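Side-chain contact in mannosylglycerate hydrolase MGH1-like glycoside hydrolase domain-containing protein (Thermus thermophilus HB8, PDB 4WVA), which hydrolyses mannosylglycerate, a solute made by thermophiles under osmotic stress, to mannose and glycerate, and splits glucosylglycerate with similar efficiency: residues A[48-51]-A[52-56]. Residues are numbered along the deposited sequence; the frame is centred on the assembly and turned at random.
Sequences WERA and WQELL
Arg50 and Glu54, one helical turn apart, are joined by a salt bridge in which Arg50 NH1 donates to Glu54 OE1 at 2.8 Å. The guanidinium and carboxylate planes lie only 7° apart, and the oxygen is met nearly along its C-O axis. Both chains leave the helix with CG anti to the backbone N (chi1 -179° in Arg50) and bend at chi2, which brings NH1 and OE1 together. An arginine suits this place because its flat cation can meet Glu54 through NH1 while NH2 bonds to Ser16 and Trp43 makes a cation-pi contact. The buried carboxylate of Glu54 is satisfied further by Ser36 at OE2 and Thr21 at OE1.

Glu49 and Gln53 form a second i to i+4 pair, a hydrogen bond from Gln53 NE2 to Glu49 OE1 of 3.0 Å. It is less regular, for the amide reaches the oxygen from above the carboxylate plane, 55° out of it. The neutral amide of Gln53 can offer an N-H to one carboxylate oxygen, while the negative charge of Glu49 suits the salt bridge of OE2 with Arg127. An alanine in place of Gln53 would probably leave Glu49 OE1 without this amide donor and the carboxylate freer to turn about its salt bridge.

Backbone bonds accompany these pairs, among them Trp52 N to Trp48 O (3.1 Å) and Gln53 N to Glu49 O (2.9 Å). Trp52 also lays CD1 3.4 Å from Trp48 O, while its indole NE1 can donate to Asp118; small Ala51 lets Trp43 come close.

Two i to i+4 side-chain pairs, one ionic and one amide-carboxylate, thus link successive turns at the start of helix 48-62, probably one of the helices of the (alpha/alpha)6 barrel on which this GH63 enzyme is built; the side chain of Glu54 lies about 7 Å from that of Asp35, a probable substrate-binding residue.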
ATOM      1  N   TRP A  48     -35.968   2.454  -3.497  1.00 14.90           N
ATOM      2  CA  TRP A  48     -34.892   1.971  -2.601  1.00 15.28           C
ATOM      3  C   TRP A  48     -35.250   0.673  -1.900  1.00 15.17           C
ATOM      4  O   TRP A  48     -34.402  -0.217  -1.783  1.00 14.39           O
ATOM      5  CB  TRP A  48     -34.494   3.033  -1.572  1.00 16.41           C
ATOM      6  CG  TRP A  48     -33.703   4.105  -2.183  1.00 17.99           C
ATOM      7  CD1 TRP A  48     -34.188   5.239  -2.764  1.00 18.52           C
ATOM      8  CD2 TRP A  48     -32.275   4.156  -2.328  1.00 17.64           C
ATOM      9  NE1 TRP A  48     -33.159   5.999  -3.250  1.00 18.81           N
ATOM     10  CE2 TRP A  48     -31.976   5.346  -3.020  1.00 17.90           C
ATOM     11  CE3 TRP A  48     -31.223   3.308  -1.960  1.00 17.89           C
ATOM     12  CZ2 TRP A  48     -30.673   5.728  -3.327  1.00 18.23           C
ATOM     13  CZ3 TRP A  48     -29.933   3.683  -2.262  1.00 17.59           C
ATOM     14  CH2 TRP A  48     -29.667   4.883  -2.957  1.00 17.28           C
ATOM     15  N   GLU A  49     -36.499   0.536  -1.455  1.00 14.87           N
ATOM     16  CA  GLU A  49     -36.902  -0.714  -0.819  1.00 15.45           C
ATOM     17  C   GLU A  49     -36.706  -1.892  -1.767  1.00 13.84           C
ATOM     18  O   GLU A  49     -36.261  -2.954  -1.345  1.00 13.89           O
ATOM     19  CB  GLU A  49     -38.360  -0.699  -0.335  1.00 17.66           C
ATOM     20  CG  GLU A  49     -38.750  -1.991   0.416  1.00 19.83           C
ATOM     21  CD  GLU A  49     -37.923  -2.235   1.686  1.00 22.50           C
ATOM     22  OE1 GLU A  49     -37.036  -3.142   1.725  1.00 27.49           O
ATOM     23  OE2 GLU A  49     -38.162  -1.507   2.669  1.00 25.75           O
ATOM     24  N   ARG A  50     -37.050  -1.692  -3.034  1.00 13.12           N
ATOM     25  CA  ARG A  50     -36.928  -2.728  -4.045  1.00 12.96           C
ATOM     26  C   ARG A  50     -35.474  -3.148  -4.258  1.00 12.35           C
ATOM     27  O   ARG A  50     -35.206  -4.327  -4.467  1.00 11.66           O
ATOM     28  CB  ARG A  50     -37.556  -2.251  -5.359  1.00 13.16           C
ATOM     29  CG  ARG A  50     -37.516  -3.270  -6.481  1.00 13.26           C
ATOM     30  CD  ARG A  50     -38.294  -4.520  -6.151  1.00 13.83           C
ATOM     31  NE  ARG A  50     -38.241  -5.491  -7.241  1.00 14.29           N
ATOM     32  CZ  ARG A  50     -37.220  -6.318  -7.479  1.00 14.37           C
ATOM     33  NH1 ARG A  50     -36.127  -6.300  -6.701  1.00 14.64           N
ATOM     34  NH2 ARG A  50     -37.298  -7.185  -8.483  1.00 14.02           N
ATOM     35  N   ALA A  51     -34.546  -2.189  -4.174  1.00 11.82           N
ATOM     36  CA  ALA A  51     -33.113  -2.472  -4.281  1.00 11.75           C
ATOM     37  C   ALA A  51     -32.661  -3.371  -3.131  1.00 11.64           C
ATOM     38  O   ALA A  51     -31.977  -4.353  -3.338  1.00 11.35           O
ATOM     39  CB  ALA A  51     -32.322  -1.183  -4.319  1.00 11.92           C
ATOM     40  N   TRP A  52     -33.073  -3.046  -1.914  1.00 11.45           N
ATOM     41  CA  TRP A  52     -32.739  -3.890  -0.772  1.00 11.45           C
ATOM     42  C   TRP A  52     -33.351  -5.280  -0.926  1.00 12.29           C
ATOM     43  O   TRP A  52     -32.722  -6.295  -0.641  1.00 11.70           O
ATOM     44  CB  TRP A  52     -33.257  -3.292   0.520  1.00 11.48           C
ATOM     45  CG  TRP A  52     -32.497  -2.146   1.063  1.00 11.20           C
ATOM     46  CD1 TRP A  52     -32.912  -0.867   1.157  1.00 11.36           C
ATOM     47  CD2 TRP A  52     -31.182  -2.187   1.632  1.00 11.45           C
ATOM     48  NE1 TRP A  52     -31.946  -0.091   1.743  1.00 11.54           N
ATOM     49  CE2 TRP A  52     -30.872  -0.886   2.055  1.00 11.64           C
ATOM     50  CE3 TRP A  52     -30.245  -3.204   1.839  1.00 11.78           C
ATOM     51  CZ2 TRP A  52     -29.655  -0.570   2.662  1.00 11.82           C
ATOM     52  CZ3 TRP A  52     -29.030  -2.882   2.437  1.00 11.83           C
ATOM     53  CH2 TRP A  52     -28.756  -1.597   2.853  1.00 11.71           C
ATOM     54  N   GLN A  53     -34.601  -5.320  -1.380  1.00 12.62           N
ATOM     55  CA  GLN A  53     -35.318  -6.588  -1.442  1.00 13.71           C
ATOM     56  C   GLN A  53     -34.606  -7.602  -2.328  1.00 12.18           C
ATOM     57  O   GLN A  53     -34.572  -8.795  -2.011  1.00 12.20           O
ATOM     58  CB  GLN A  53     -36.765  -6.372  -1.899  1.00 15.93           C
ATOM     59  CG  GLN A  53     -37.662  -5.762  -0.829  1.00 18.96           C
ATOM     60  CD  GLN A  53     -37.818  -6.658   0.392  1.00 22.71           C
ATOM     61  OE1 GLN A  53     -37.795  -7.903   0.284  1.00 27.51           O
ATOM     62  NE2 GLN A  53     -37.962  -6.041   1.568  1.00 25.47           N
ATOM     63  N   GLU A  54     -34.039  -7.124  -3.436  1.00 11.43           N
ATOM     64  CA  GLU A  54     -33.247  -7.966  -4.326  1.00 10.72           C
ATOM     65  C   GLU A  54     -32.217  -8.768  -3.541  1.00 10.62           C
ATOM     66  O   GLU A  54     -32.042  -9.963  -3.787  1.00 10.78           O
ATOM     67  CB  GLU A  54     -32.545  -7.137  -5.418  1.00 10.89           C
ATOM     68  CG  GLU A  54     -31.917  -7.990  -6.517  1.00 11.02           C
ATOM     69  CD  GLU A  54     -32.900  -8.476  -7.565  1.00 11.09           C
ATOM     70  OE1 GLU A  54     -33.955  -7.825  -7.739  1.00 11.35           O
ATOM     71  OE2 GLU A  54     -32.593  -9.485  -8.251  1.00 11.37           O
ATOM     72  N   LEU A  55     -31.505  -8.105  -2.623  1.00 10.70           N
ATOM     73  CA  LEU A  55     -30.406  -8.757  -1.921  1.00 11.23           C
ATOM     74  C   LEU A  55     -30.915  -9.539  -0.710  1.00 11.87           C
ATOM     75  O   LEU A  55     -30.356 -10.570  -0.346  1.00 11.92           O
ATOM     76  CB  LEU A  55     -29.365  -7.730  -1.515  1.00 11.65           C
ATOM     77  CG  LEU A  55     -28.849  -6.897  -2.696  1.00 12.41           C
ATOM     78  CD1 LEU A  55     -27.770  -5.963  -2.197  1.00 13.61           C
ATOM     79  CD2 LEU A  55     -28.381  -7.799  -3.832  1.00 12.98           C
ATOM     80  N   LEU A  56     -31.968  -9.062  -0.059  1.00 12.91           N
ATOM     81  CA  LEU A  56     -32.565  -9.860   1.018  1.00 13.65           C
ATOM     82  C   LEU A  56     -32.971 -11.210   0.468  1.00 13.16           C
ATOM     83  O   LEU A  56     -32.770 -12.255   1.104  1.00 12.98           O
ATOM     84  CB  LEU A  56     -33.804  -9.177   1.594  1.00 15.08           C
ATOM     85  CG  LEU A  56     -33.562  -7.894   2.376  1.00 17.46           C
ATOM     86  CD1 LEU A  56     -34.882  -7.233   2.757  1.00 18.34           C
ATOM     87  CD2 LEU A  56     -32.773  -8.223   3.609  1.00 17.56           C
TER